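Long-range contacts in galactokinase (Bifidobacterium longum subsp. infantis ATCC 15697 = JCM 1222 = DSM 20088, PDB 6TEQ), which probably phosphorylates galactose at the expense of ATP, as other galactokinases of the GHMP kinase family do, and here holds 2-deoxy-2-fluoro-galactose: residues A[238-243]-A[397-402]; A[348-353]-A[391-396]; A[30-35]-A[68-73]. One frame throughout, in Å; residues are numbered along the deposited sequence. Where two conformers were deposited one is given.

Interaction 1: residues A[238-243]-A[397-402]; sequences QAPHQL and GFNAPR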
ATOM      1  N   GLN A 238       9.645  -7.064 -10.697  1.00 13.62           N
ATOM      2  CA  GLN A 238       9.267  -8.476 -10.958  1.00 14.69           C
ATOM      3  C   GLN A 238      10.298  -9.440 -10.346  1.00 18.60           C
ATOM      4  O   GLN A 238      10.393 -10.597 -10.843  1.00 19.84           O
ATOM      5  CB  GLN A 238       9.039  -8.678 -12.455  1.00 15.69           C
ATOM      6  CG  GLN A 238       7.970  -7.749 -12.986  1.00 15.80           C
ATOM      7  CD  GLN A 238       7.346  -8.266 -14.254  1.00 19.60           C
ATOM      8  OE1 GLN A 238       7.806  -8.034 -15.372  1.00 23.08           O
ATOM      9  NE2 GLN A 238       6.381  -9.139 -14.028  1.00 20.89           N
ATOM     10  N   ALA A 239      11.035  -9.017  -9.299  1.00 18.82           N
ATOM     11  CA  ALA A 239      12.018  -9.903  -8.640  1.00 20.55           C
ATOM     12  C   ALA A 239      11.181 -10.961  -7.962  1.00 25.54           C
ATOM     13  O   ALA A 239      10.098 -10.618  -7.402  1.00 26.79           O
ATOM     14  CB  ALA A 239      12.851  -9.221  -7.618  1.00 21.45           C
ATOM     15  N   PRO A 240      11.689 -12.223  -7.953  1.00 27.60           N
ATOM     16  CA  PRO A 240      10.948 -13.333  -7.372  1.00 28.00           C
ATOM     17  C   PRO A 240      10.912 -13.065  -5.865  1.00 24.73           C
ATOM     18  O   PRO A 240      11.945 -12.795  -5.269  1.00 28.80           O
ATOM     19  CB  PRO A 240      11.795 -14.548  -7.754  1.00 34.37           C
ATOM     20  CG  PRO A 240      13.196 -14.013  -7.806  1.00 40.72           C
ATOM     21  CD  PRO A 240      13.013 -12.666  -8.476  1.00 36.03           C
ATOM     22  N   HIS A 241       9.748 -13.078  -5.251  1.00 32.21           N
ATOM     23  CA  HIS A 241       9.744 -12.930  -3.777  1.00 33.87           C
ATOM     24  C   HIS A 241       8.551 -13.661  -3.216  1.00 33.92           C
ATOM     25  O   HIS A 241       7.859 -14.334  -4.039  1.00 33.75           O
ATOM     26  CB  HIS A 241       9.866 -11.473  -3.399  0.50 27.52           C
ATOM     27  CG  HIS A 241       8.709 -10.660  -3.843  0.50 20.78           C
ATOM     28  ND1 HIS A 241       7.925 -10.033  -2.940  0.50 21.70           N
ATOM     29  CD2 HIS A 241       8.280 -10.305  -5.067  0.50 20.53           C
ATOM     30  CE1 HIS A 241       6.992  -9.359  -3.579  0.50 27.25           C
ATOM     31  NE2 HIS A 241       7.203  -9.496  -4.886  0.50 23.10           N
ATOM     32  N   GLN A 242       8.353 -13.541  -1.895  1.00 37.40           N
ATOM     33  CA  GLN A 242       7.399 -14.410  -1.193  1.00 28.50           C
ATOM     34  C   GLN A 242       6.638 -13.686  -0.068  1.00 24.61           C
ATOM     35  O   GLN A 242       7.190 -13.476   1.043  1.00 25.87           O
ATOM     36  CB  GLN A 242       8.141 -15.605  -0.593  1.00 28.71           C
ATOM     37  CG  GLN A 242       7.137 -16.638  -0.147  1.00 26.16           C
ATOM     38  CD  GLN A 242       7.821 -17.830   0.423  1.00 21.70           C
ATOM     39  OE1 GLN A 242       9.021 -17.945   0.287  1.00 32.67           O
ATOM     40  NE2 GLN A 242       7.037 -18.711   0.993  1.00 29.68           N
ATOM     41  N   LEU A 243       5.349 -13.478  -0.274  1.00 27.19           N
ATOM     42  CA  LEU A 243       4.396 -13.018   0.776  1.00 27.23           C
ATOM     43  C   LEU A 243       4.443 -13.972   1.993  1.00 21.89           C
ATOM     44  O   LEU A 243       4.418 -15.193   1.838  1.00 23.54           O
ATOM     45  CB  LEU A 243       2.989 -12.894   0.162  1.00 34.28           C
ATOM     46  CG  LEU A 243       2.579 -11.487  -0.325  1.00 45.13           C
ATOM     47  CD1 LEU A 243       3.734 -10.720  -0.968  1.00 45.26           C
ATOM     48  CD2 LEU A 243       1.381 -11.515  -1.285  1.00 38.87           C
ATOM     49  N   GLY A 397      21.099 -10.703 -15.561  1.00 18.01           N
ATOM     50  CA  GLY A 397      20.371 -11.980 -15.583  1.00 20.25           C
ATOM     51  C   GLY A 397      19.083 -11.972 -14.776  1.00 20.00           C
ATOM     52  O   GLY A 397      18.562 -13.065 -14.508  1.00 22.11           O
ATOM     53  N   PHE A 398      18.519 -10.786 -14.525  1.00 18.72           N
ATOM     54  CA  PHE A 398      17.261 -10.627 -13.765  1.00 20.15           C
ATOM     55  C   PHE A 398      16.065 -10.799 -14.706  1.00 20.31           C
ATOM     56  O   PHE A 398      16.179 -10.565 -15.907  1.00 20.98           O
ATOM     57  CB  PHE A 398      17.186  -9.256 -13.097  1.00 18.71           C
ATOM     58  CG  PHE A 398      18.249  -8.923 -12.099  1.00 18.71           C
ATOM     59  CD1 PHE A 398      18.897  -9.916 -11.373  1.00 22.82           C
ATOM     60  CD2 PHE A 398      18.526  -7.596 -11.785  1.00 17.36           C
ATOM     61  CE1 PHE A 398      19.823  -9.611 -10.390  1.00 21.74           C
ATOM     62  CE2 PHE A 398      19.476  -7.300 -10.800  1.00 18.68           C
ATOM     63  CZ  PHE A 398      20.127  -8.309 -10.114  1.00 20.28           C
ATOM     64  N   ASN A 399      14.921 -11.178 -14.145  1.00 20.22           N
ATOM     65  CA  ASN A 399      13.616 -11.102 -14.850  1.00 20.85           C
ATOM     66  C   ASN A 399      13.446  -9.680 -15.358  1.00 17.00           C
ATOM     67  O   ASN A 399      13.893  -8.743 -14.630  1.00 18.15           O
ATOM     68  CB  ASN A 399      12.411 -11.412 -13.945  1.00 22.63           C
ATOM     69  CG  ASN A 399      12.527 -12.721 -13.209  1.00 27.05           C
ATOM     70  OD1 ASN A 399      13.148 -13.653 -13.725  1.00 28.63           O
ATOM     71  ND2 ASN A 399      11.893 -12.811 -12.028  1.00 31.56           N
ATOM     72  N   ALA A 400      12.813  -9.499 -16.515  1.00 16.44           N
ATOM     73  CA  ALA A 400      12.498  -8.152 -17.020  1.00 16.89           C
ATOM     74  C   ALA A 400      11.644  -7.414 -16.023  1.00 14.65           C
ATOM     75  O   ALA A 400      10.664  -7.964 -15.517  1.00 15.37           O
ATOM     76  CB  ALA A 400      11.795  -8.200 -18.325  1.00 18.14           C
ATOM     77  N   PRO A 401      11.894  -6.107 -15.815  1.00 15.11           N
ATOM     78  CA  PRO A 401      10.970  -5.307 -15.018  1.00 14.39           C
ATOM     79  C   PRO A 401       9.802  -4.850 -15.886  1.00 14.79           C
ATOM     80  O   PRO A 401       9.852  -4.943 -17.140  1.00 16.00           O
ATOM     81  CB  PRO A 401      11.873  -4.163 -14.559  1.00 15.33           C
ATOM     82  CG  PRO A 401      12.773  -3.948 -15.727  1.00 15.88           C
ATOM     83  CD  PRO A 401      13.035  -5.318 -16.297  1.00 17.53           C
ATOM     84  N   ARG A 402       8.858  -4.172 -15.223  1.00 12.73           N
ATOM     85  CA  ARG A 402       7.788  -3.459 -15.965  1.00 12.37           C
ATOM     86  C   ARG A 402       7.545  -2.156 -15.233  1.00 14.34           C
ATOM     87  O   ARG A 402       7.783  -2.088 -14.012  1.00 22.00           O
ATOM     88  CB  ARG A 402       6.544  -4.316 -16.105  1.00 16.53           C
ATOM     89  CG  ARG A 402       5.927  -4.686 -14.787  1.00 17.04           C
ATOM     90  CD  ARG A 402       4.899  -5.825 -14.951  1.00 19.88           C
ATOM     91  NE  ARG A 402       4.515  -6.289 -13.664  1.00 20.06           N
ATOM     92  CZ  ARG A 402       3.755  -7.340 -13.470  1.00 19.80           C
ATOM     93  NH1 ARG A 402       3.187  -7.919 -14.526  1.00 24.84           N
ATOM     94  NH2 ARG A 402       3.524  -7.745 -12.234  1.00 25.46           N
TER
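Gln238 meets Asn399 and Arg402 in a mostly polar loop-to-loop contact, made where the chain leaves strand 230-236 and where it enters strand 402-404. The carboxamide of Asn399 gives one nearly straight hydrogen bond, ND2 to the backbone O of Gln238 at 2.9 Å (175°), with the acceptor lying in the amide plane. CG of Asn399 sits beside its backbone N (chi1 -53°), which turns the amide across the gap, and ND2 also touches Pro240 CD at 3.7 Å. The contact lies just beyond the antiparallel pairing of strands 230-236 and 402-404 in the C-terminal GHMP sheet, where the backbones of Arg402 and Asp236 are hydrogen-bonded. The Gln238 amide lies over one face of the Arg402 guanidinium, the two planes 14° apart, with Gln238 CD 3.5 Å from Arg402 NE. NE of Arg402 forms a salt bridge with Asp236. With an alanine here the Asp236 carboxylate would probably lose its charged mate, and the Gln238 amide the flat group it rests on. The arginine side chain also touches Pro134 and comes within about 6 Å of that of Gly136, which binds ADP in another structure of this protein; no nucleotide is bound here.

Interaction 2: residues A[348-353]-A[391-396]; sequences DIAVDV and DRFEKE
Ile349 drives its CG2 methyl against Arg392, landing over the centre of one guanidinium face, 3.6 Å from CZ and equally near the aliphatic CG. This is the close-packed part of the interface between helices 345-356 and 382-396; the axes of 348-353 and 391-396 approach to 10.5 Å, their directions 138° apart. Val353 CG2 adds a second methyl, 3.7 Å from Arg392 NH1. Deeper in, the Phe393 ring presents an edge to the backbone N of Ala350, with CZ 4.1 Å from Ala350 CB; Ala350 also rests on Ile373 of the sheet beneath. Toward solvent the fit is looser and polar. A bend at chi2 (64°) folds Arg392 back along its own helix, where its NE makes a salt-bridged hydrogen bond, 2.8 Å long and in the guanidinium plane, to the anti lone pair of Glu396 OE2. CD1 of Ile349 touches the Glu396 carboxylate, 3.9 Å from its CD, and also packs on Phe398. A water accepts from Arg392 NH2 at 2.9 Å and donates to Asp352 OD2, while OD1 of the same carboxylate forms a salt bridge with Lys356. Two helices side by side on one sheet make the ferredoxin-like βαββαβ topology of the GHMP C-terminal domain.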
ATOM      1  N   ASP A 348      17.941  -2.502  -5.408  1.00 11.88           N
ATOM      2  CA  ASP A 348      19.104  -1.600  -5.206  1.00 12.19           C
ATOM      3  C   ASP A 348      19.699  -1.200  -6.555  1.00 12.68           C
ATOM      4  O   ASP A 348      20.100  -0.056  -6.741  1.00 13.29           O
ATOM      5  CB  ASP A 348      20.139  -2.231  -4.293  1.00 12.46           C
ATOM      6  CG  ASP A 348      19.592  -2.379  -2.895  1.00 16.67           C
ATOM      7  OD1 ASP A 348      18.615  -1.677  -2.580  1.00 18.50           O
ATOM      8  OD2 ASP A 348      20.156  -3.188  -2.186  1.00 19.81           O
ATOM      9  N   ILE A 349      19.746  -2.137  -7.484  1.00 13.78           N
ATOM     10  CA  ILE A 349      20.315  -1.852  -8.836  1.00 12.87           C
ATOM     11  C   ILE A 349      19.364  -0.940  -9.639  1.00 11.60           C
ATOM     12  O   ILE A 349      19.836   0.048 -10.221  1.00 13.50           O
ATOM     13  CB  ILE A 349      20.653  -3.164  -9.549  1.00 14.41           C
ATOM     14  CG1 ILE A 349      21.832  -3.851  -8.879  1.00 17.69           C
ATOM     15  CG2 ILE A 349      20.902  -2.893 -11.051  1.00 17.16           C
ATOM     16  CD1 ILE A 349      22.052  -5.293  -9.278  1.00 19.54           C
ATOM     17  N   ALA A 350      18.058  -1.142  -9.549  1.00 11.84           N
ATOM     18  CA  ALA A 350      17.125  -0.223 -10.227  1.00 11.47           C
ATOM     19  C   ALA A 350      17.339   1.192  -9.681  1.00 11.58           C
ATOM     20  O   ALA A 350      17.320   2.144 -10.447  1.00 13.46           O
ATOM     21  CB  ALA A 350      15.706  -0.688 -10.050  1.00 11.82           C
ATOM     22  N   VAL A 351      17.381   1.311  -8.356  1.00  9.92           N
ATOM     23  CA  VAL A 351      17.596   2.625  -7.738  1.00 11.30           C
ATOM     24  C   VAL A 351      18.913   3.249  -8.211  1.00 11.34           C
ATOM     25  O   VAL A 351      18.937   4.454  -8.521  1.00 12.66           O
ATOM     26  CB  VAL A 351      17.561   2.488  -6.196  1.00 13.05           C
ATOM     27  CG1 VAL A 351      18.223   3.675  -5.546  1.00 13.32           C
ATOM     28  CG2 VAL A 351      16.138   2.350  -5.759  1.00 13.33           C
ATOM     29  N   ASP A 352      20.005   2.467  -8.232  1.00 12.34           N
ATOM     30  CA  ASP A 352      21.311   3.016  -8.647  1.00 12.71           C
ATOM     31  C   ASP A 352      21.195   3.518 -10.106  1.00 11.82           C
ATOM     32  O   ASP A 352      21.751   4.587 -10.433  1.00 13.73           O
ATOM     33  CB  ASP A 352      22.385   1.957  -8.532  1.00 15.87           C
ATOM     34  CG  ASP A 352      23.758   2.579  -8.534  1.00 16.63           C
ATOM     35  OD1 ASP A 352      23.960   3.531  -7.743  1.00 20.49           O
ATOM     36  OD2 ASP A 352      24.545   2.164  -9.413  1.00 21.00           O
ATOM     37  N   VAL A 353      20.577   2.744 -10.971  1.00 13.65           N
ATOM     38  CA  VAL A 353      20.400   3.147 -12.387  1.00 13.64           C
ATOM     39  C   VAL A 353      19.623   4.471 -12.462  1.00 13.45           C
ATOM     40  O   VAL A 353      20.040   5.392 -13.173  1.00 14.33           O
ATOM     41  CB  VAL A 353      19.746   2.054 -13.226  1.00 14.38           C
ATOM     42  CG1 VAL A 353      19.428   2.536 -14.609  1.00 15.05           C
ATOM     43  CG2 VAL A 353      20.607   0.835 -13.311  1.00 15.57           C
ATOM     44  N   ASP A 391      17.545  -2.694 -19.460  1.00 15.80           N
ATOM     45  CA  ASP A 391      18.788  -3.147 -20.149  1.00 16.07           C
ATOM     46  C   ASP A 391      19.728  -3.671 -19.077  1.00 14.14           C
ATOM     47  O   ASP A 391      20.300  -4.749 -19.226  1.00 15.40           O
ATOM     48  CB  ASP A 391      19.433  -2.035 -20.956  1.00 16.83           C
ATOM     49  CG  ASP A 391      18.794  -1.715 -22.276  1.00 16.99           C
ATOM     50  OD1 ASP A 391      17.653  -2.107 -22.451  1.00 18.31           O
ATOM     51  OD2 ASP A 391      19.556  -1.214 -23.205  1.00 21.04           O
ATOM     52  N   ARG A 392      19.812  -2.948 -17.949  1.00 15.21           N
ATOM     53  CA  ARG A 392      20.723  -3.382 -16.884  1.00 13.77           C
ATOM     54  C   ARG A 392      20.262  -4.722 -16.271  1.00 16.11           C
ATOM     55  O   ARG A 392      21.100  -5.574 -15.947  1.00 15.59           O
ATOM     56  CB  ARG A 392      20.776  -2.308 -15.812  1.00 13.64           C
ATOM     57  CG  ARG A 392      21.561  -2.727 -14.594  1.00 14.54           C
ATOM     58  CD  ARG A 392      23.054  -2.994 -14.852  1.00 17.62           C
ATOM     59  NE  ARG A 392      23.711  -3.186 -13.555  1.00 18.79           N
ATOM     60  CZ  ARG A 392      24.053  -2.205 -12.717  1.00 15.75           C
ATOM     61  NH1 ARG A 392      23.833  -0.954 -13.006  1.00 19.12           N
ATOM     62  NH2 ARG A 392      24.560  -2.449 -11.540  1.00 17.98           N
ATOM     63  N   PHE A 393      18.981  -4.886 -16.055  1.00 15.75           N
ATOM     64  CA  PHE A 393      18.418  -6.143 -15.538  1.00 15.30           C
ATOM     65  C   PHE A 393      18.842  -7.303 -16.441  1.00 16.49           C
ATOM     66  O   PHE A 393      19.215  -8.372 -15.917  1.00 18.03           O
ATOM     67  CB  PHE A 393      16.917  -5.982 -15.375  1.00 15.03           C
ATOM     68  CG  PHE A 393      16.498  -5.479 -14.009  1.00 12.91           C
ATOM     69  CD1 PHE A 393      17.254  -4.541 -13.330  1.00 14.08           C
ATOM     70  CD2 PHE A 393      15.312  -5.890 -13.460  1.00 13.56           C
ATOM     71  CE1 PHE A 393      16.845  -4.079 -12.080  1.00 12.82           C
ATOM     72  CE2 PHE A 393      14.915  -5.436 -12.215  1.00 15.25           C
ATOM     73  CZ  PHE A 393      15.673  -4.515 -11.553  1.00 14.11           C
ATOM     74  N   GLU A 394      18.686  -7.153 -17.746  1.00 14.97           N
ATOM     75  CA  GLU A 394      19.071  -8.211 -18.690  1.00 16.29           C
ATOM     76  C   GLU A 394      20.566  -8.512 -18.547  1.00 18.98           C
ATOM     77  O   GLU A 394      20.934  -9.678 -18.479  1.00 20.71           O
ATOM     78  CB  GLU A 394      18.672  -7.820 -20.102  1.00 15.96           C
ATOM     79  CG  GLU A 394      19.022  -8.922 -21.081  1.00 23.67           C
ATOM     80  CD  GLU A 394      18.247 -10.222 -20.962  1.00 27.85           C
ATOM     81  OE1 GLU A 394      17.299 -10.284 -20.140  1.00 30.49           O
ATOM     82  OE2 GLU A 394      18.607 -11.153 -21.718  1.00 36.76           O
ATOM     83  N   LYS A 395      21.426  -7.497 -18.459  1.00 18.45           N
ATOM     84  CA  LYS A 395      22.873  -7.729 -18.239  1.00 22.35           C
ATOM     85  C   LYS A 395      23.086  -8.522 -16.950  1.00 22.62           C
ATOM     86  O   LYS A 395      23.983  -9.320 -16.939  1.00 27.29           O
ATOM     87  CB  LYS A 395      23.643  -6.453 -18.022  1.00 26.56           C
ATOM     88  CG  LYS A 395      24.236  -5.841 -19.249  1.00 30.69           C
ATOM     89  CD  LYS A 395      24.967  -4.582 -18.896  1.00 22.53           C
ATOM     90  CE  LYS A 395      26.459  -4.732 -18.891  1.00 30.11           C
ATOM     91  NZ  LYS A 395      27.043  -3.376 -18.754  1.00 36.18           N
ATOM     92  N   GLU A 396      22.283  -8.254 -15.910  1.00 19.51           N
ATOM     93  CA  GLU A 396      22.421  -8.887 -14.567  1.00 21.41           C
ATOM     94  C   GLU A 396      21.846 -10.309 -14.549  1.00 21.57           C
ATOM     95  O   GLU A 396      21.992 -10.994 -13.560  1.00 26.40           O
ATOM     96  CB  GLU A 396      21.691  -8.058 -13.497  1.00 21.83           C
ATOM     97  CG  GLU A 396      22.371  -6.737 -13.229  1.00 20.03           C
ATOM     98  CD  GLU A 396      23.716  -6.760 -12.522  1.00 22.58           C
ATOM     99  OE1 GLU A 396      24.033  -7.804 -11.942  1.00 24.69           O
ATOM    100  OE2 GLU A 396      24.461  -5.725 -12.576  1.00 22.00           O
TER
HETATM  101  O   HOH W   1      25.083  -0.548  -9.459  1.00 27.27           O

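Interaction 3: residues A[30-35]-A[68-73]; sequences APEGVW and LKPRED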
ATOM      1  N   ALA A  30     -27.196 -10.099 -12.921  1.00 19.69           N
ATOM      2  CA  ALA A  30     -26.538  -8.767 -12.964  1.00 21.75           C
ATOM      3  C   ALA A  30     -26.016  -8.444 -11.568  1.00 19.63           C
ATOM      4  O   ALA A  30     -26.675  -8.750 -10.588  1.00 22.03           O
ATOM      5  CB  ALA A  30     -27.526  -7.718 -13.377  1.00 28.00           C
ATOM      6  N   PRO A  31     -24.845  -7.791 -11.400  1.00 18.27           N
ATOM      7  CA  PRO A  31     -24.421  -7.383 -10.067  1.00 18.48           C
ATOM      8  C   PRO A  31     -25.244  -6.164  -9.656  1.00 19.52           C
ATOM      9  O   PRO A  31     -25.863  -5.493 -10.528  1.00 20.49           O
ATOM     10  CB  PRO A  31     -22.984  -6.932 -10.271  1.00 19.17           C
ATOM     11  CG  PRO A  31     -22.933  -6.501 -11.717  1.00 18.82           C
ATOM     12  CD  PRO A  31     -23.937  -7.361 -12.457  1.00 16.39           C
ATOM     13  N   GLU A  32     -25.277  -5.901  -8.357  1.00 17.94           N
ATOM     14  CA  GLU A  32     -25.965  -4.689  -7.822  1.00 15.58           C
ATOM     15  C   GLU A  32     -25.203  -3.437  -8.248  1.00 15.83           C
ATOM     16  O   GLU A  32     -25.834  -2.425  -8.508  1.00 18.39           O
ATOM     17  CB  GLU A  32     -26.084  -4.767  -6.305  1.00 17.02           C
ATOM     18  CG  GLU A  32     -26.791  -3.536  -5.770  1.00 20.10           C
ATOM     19  CD  GLU A  32     -27.323  -3.627  -4.364  1.00 20.86           C
ATOM     20  OE1 GLU A  32     -27.557  -4.789  -3.890  1.00 24.81           O
ATOM     21  OE2 GLU A  32     -27.461  -2.522  -3.746  1.00 25.90           O
ATOM     22  N   GLY A  33     -23.871  -3.496  -8.372  1.00 17.11           N
ATOM     23  CA  GLY A  33     -23.084  -2.383  -8.896  1.00 15.46           C
ATOM     24  C   GLY A  33     -21.626  -2.836  -9.042  1.00 13.15           C
ATOM     25  O   GLY A  33     -21.316  -4.031  -8.812  1.00 14.99           O
ATOM     26  N   VAL A  34     -20.754  -1.887  -9.274  1.00 13.60           N
ATOM     27  CA  VAL A  34     -19.304  -2.068  -9.351  1.00 14.59           C
ATOM     28  C   VAL A  34     -18.676  -0.989  -8.488  1.00 13.23           C
ATOM     29  O   VAL A  34     -19.100   0.199  -8.622  1.00 13.78           O
ATOM     30  CB  VAL A  34     -18.813  -2.021 -10.796  1.00 13.84           C
ATOM     31  CG1 VAL A  34     -17.324  -2.162 -10.881  1.00 15.61           C
ATOM     32  CG2 VAL A  34     -19.464  -3.089 -11.688  1.00 15.27           C
ATOM     33  N   TRP A  35     -17.749  -1.449  -7.633  1.00 13.36           N
ATOM     34  CA  TRP A  35     -16.927  -0.552  -6.838  1.00 13.90           C
ATOM     35  C   TRP A  35     -15.468  -0.741  -7.240  1.00 14.02           C
ATOM     36  O   TRP A  35     -15.173  -1.700  -7.930  1.00 14.51           O
ATOM     37  CB  TRP A  35     -17.193  -0.749  -5.368  1.00 14.51           C
ATOM     38  CG  TRP A  35     -18.624  -0.470  -4.980  1.00 13.45           C
ATOM     39  CD1 TRP A  35     -19.050   0.623  -4.302  1.00 13.02           C
ATOM     40  CD2 TRP A  35     -19.800  -1.282  -5.182  1.00 13.40           C
ATOM     41  NE1 TRP A  35     -20.383   0.517  -4.024  1.00 14.06           N
ATOM     42  CE2 TRP A  35     -20.875  -0.620  -4.547  1.00 15.33           C
ATOM     43  CE3 TRP A  35     -20.042  -2.520  -5.789  1.00 13.66           C
ATOM     44  CZ2 TRP A  35     -22.199  -1.079  -4.616  1.00 15.43           C
ATOM     45  CZ3 TRP A  35     -21.307  -3.047  -5.750  1.00 14.97           C
ATOM     46  CH2 TRP A  35     -22.387  -2.313  -5.201  1.00 15.95           C
ATOM     47  N   LEU A  68     -20.338  -6.705  -7.460  1.00 15.31           N
ATOM     48  CA  LEU A  68     -20.869  -7.434  -6.294  1.00 12.44           C
ATOM     49  C   LEU A  68     -22.381  -7.435  -6.246  1.00 14.42           C
ATOM     50  O   LEU A  68     -23.018  -6.440  -6.675  1.00 17.35           O
ATOM     51  CB  LEU A  68     -20.261  -6.799  -5.035  1.00 13.60           C
ATOM     52  CG  LEU A  68     -20.626  -7.470  -3.689  1.00 15.34           C
ATOM     53  CD1 LEU A  68     -19.471  -7.402  -2.715  1.00 16.45           C
ATOM     54  CD2 LEU A  68     -21.881  -6.848  -3.093  1.00 18.95           C
ATOM     55  N   LYS A  69     -22.929  -8.507  -5.695  1.00 16.53           N
ATOM     56  CA  LYS A  69     -24.378  -8.572  -5.364  1.00 16.35           C
ATOM     57  C   LYS A  69     -24.485  -9.255  -4.022  1.00 15.90           C
ATOM     58  O   LYS A  69     -23.871 -10.292  -3.810  1.00 18.03           O
ATOM     59  CB  LYS A  69     -25.187  -9.318  -6.430  1.00 18.03           C
ATOM     60  CG  LYS A  69     -26.670  -9.296  -6.186  1.00 21.22           C
ATOM     61  CD  LYS A  69     -27.413  -9.940  -7.323  1.00 22.51           C
ATOM     62  CE  LYS A  69     -28.904  -9.849  -7.110  1.00 25.01           C
ATOM     63  NZ  LYS A  69     -29.563 -10.728  -8.062  1.00 28.20           N
ATOM     64  N   PRO A  70     -25.277  -8.700  -3.093  1.00 15.62           N
ATOM     65  CA  PRO A  70     -25.430  -9.357  -1.791  1.00 18.36           C
ATOM     66  C   PRO A  70     -26.280 -10.611  -1.993  1.00 17.33           C
ATOM     67  O   PRO A  70     -27.039 -10.675  -2.927  1.00 18.22           O
ATOM     68  CB  PRO A  70     -26.165  -8.312  -0.959  1.00 18.83           C
ATOM     69  CG  PRO A  70     -26.952  -7.506  -1.989  1.00 15.84           C
ATOM     70  CD  PRO A  70     -26.071  -7.463  -3.244  1.00 16.88           C
ATOM     71  N   ARG A  71     -26.200 -11.493  -1.024  1.00 21.29           N
ATOM     72  CA  ARG A  71     -27.032 -12.713  -0.951  1.00 18.56           C
ATOM     73  C   ARG A  71     -27.893 -12.681   0.307  1.00 23.96           C
ATOM     74  O   ARG A  71     -27.501 -12.013   1.274  1.00 23.63           O
ATOM     75  CB  ARG A  71     -26.119 -13.923  -0.957  1.00 18.49           C
ATOM     76  CG  ARG A  71     -25.338 -14.154  -2.254  1.00 19.40           C
ATOM     77  CD  ARG A  71     -24.362 -15.335  -2.187  1.00 24.52           C
ATOM     78  NE  ARG A  71     -25.116 -16.584  -2.057  1.00 24.62           N
ATOM     79  CZ  ARG A  71     -25.359 -17.439  -3.013  1.00 26.07           C
ATOM     80  NH1 ARG A  71     -26.113 -18.474  -2.695  1.00 28.36           N
ATOM     81  NH2 ARG A  71     -24.924 -17.260  -4.272  1.00 27.79           N
ATOM     82  N   GLU A  72     -29.011 -13.418   0.332  0.50 24.50           N
ATOM     83  CA  GLU A  72     -29.853 -13.545   1.558  0.50 29.48           C
ATOM     84  C   GLU A  72     -29.370 -14.735   2.407  0.50 29.39           C
ATOM     85  O   GLU A  72     -29.874 -14.890   3.532  0.50 35.52           O
ATOM     86  CB  GLU A  72     -31.331 -13.711   1.201  0.50 28.97           C
ATOM     87  CG  GLU A  72     -31.990 -12.476   0.578  0.50 28.57           C
ATOM     88  CD  GLU A  72     -33.395 -12.760   0.034  0.50 31.72           C
ATOM     89  OE1 GLU A  72     -33.762 -13.942   0.008  0.50 28.38           O
ATOM     90  OE2 GLU A  72     -34.058 -11.778  -0.446  0.50 42.54           O
ATOM     91  N   ASP A  73     -28.447 -15.559   1.896  1.00 24.13           N
ATOM     92  CA  ASP A  73     -27.719 -16.544   2.738  1.00 23.01           C
ATOM     93  C   ASP A  73     -26.353 -15.993   3.130  1.00 19.53           C
ATOM     94  O   ASP A  73     -26.065 -14.832   2.823  1.00 23.62           O
ATOM     95  CB  ASP A  73     -27.649 -17.918   2.068  1.00 22.24           C
ATOM     96  CG  ASP A  73     -26.883 -17.965   0.775  1.00 24.27           C
ATOM     97  OD1 ASP A  73     -25.923 -17.157   0.663  1.00 24.48           O
ATOM     98  OD2 ASP A  73     -27.245 -18.829  -0.125  1.00 26.31           O
TER
HETATM   99  O   HOH W   2     -29.222  -8.613 -10.481  1.00 34.41           O
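Glu32 and Gly33 both face Leu68 across an antiparallel pairing, the Leu68 backbone reaching Gly33 O through its N at 3.2 Å (162°) and taking the Glu32 N-H on its own O at 2.9 Å with a more bent geometry (132°). Two residues opposite one define a classic beta bulge, here at the start of strand 33-42 where it pairs with the end of strand 54-70. Gly33 is nearly fully extended, and a beta carbon on it would be crowded by Trp35 CH2. The indole turns an edge to this spot, CZ3 standing 3.9 Å from Leu68 O and 4.0 Å from Leu68 CB, while its NE1 is hydrogen-bonded to Asp155. The bulge belongs to the beta hairpin of strands 33-42 and 54-70, in the galactose-binding signature region, although away from the sugar itself. Helix 141-156 packs on the side of Trp35, Leu68 and Glu32 through Val156; Phe23 of helix 12-27 touches Pro31 and Lys69. With CG opposite its backbone N (chi1 -180°) and the chain extended beyond, Glu32 crosses Pro70 at about a right angle and lays OE1 3.1 Å from Pro70 CD, a contact of carboxylate oxygen with ring CH2. Lys69, also extended, runs along Ala30, and its ammonium reaches the same residue through water: the water donates to Ala30 O at 2.6 Å and accepts from Lys69 NZ at 3.2 Å. Past the strand end, Arg71 grips the carboxylate of Asp73 side-on, NE to OD1 and NH1 to OD2, and its NH2 forms a salt bridge with Asp126.

Interactions 1 and 2 belong to one region, the C-terminal ferredoxin-like unit, with centres about 12 Å apart: Phe398 N lies 2.9 Å from Phe393 O, probably a hydrogen bond, and interaction 2 is nested within the loop that interaction 1 closes. Phe393 packs against Pro401, joining the helix pair to the loop. Interaction 3 lies about 45 Å from interaction 2, centre to centre, on the opposite side of the chain's centre, in the N-terminal sheet. All three are partly buried. Helix packing in interaction 2 is methyls against an arginine face and a ring edge; interaction 1 rests on a carboxamide bond and a stacked amide; interaction 3 rests on main-chain bonds, with side-chain packing around them.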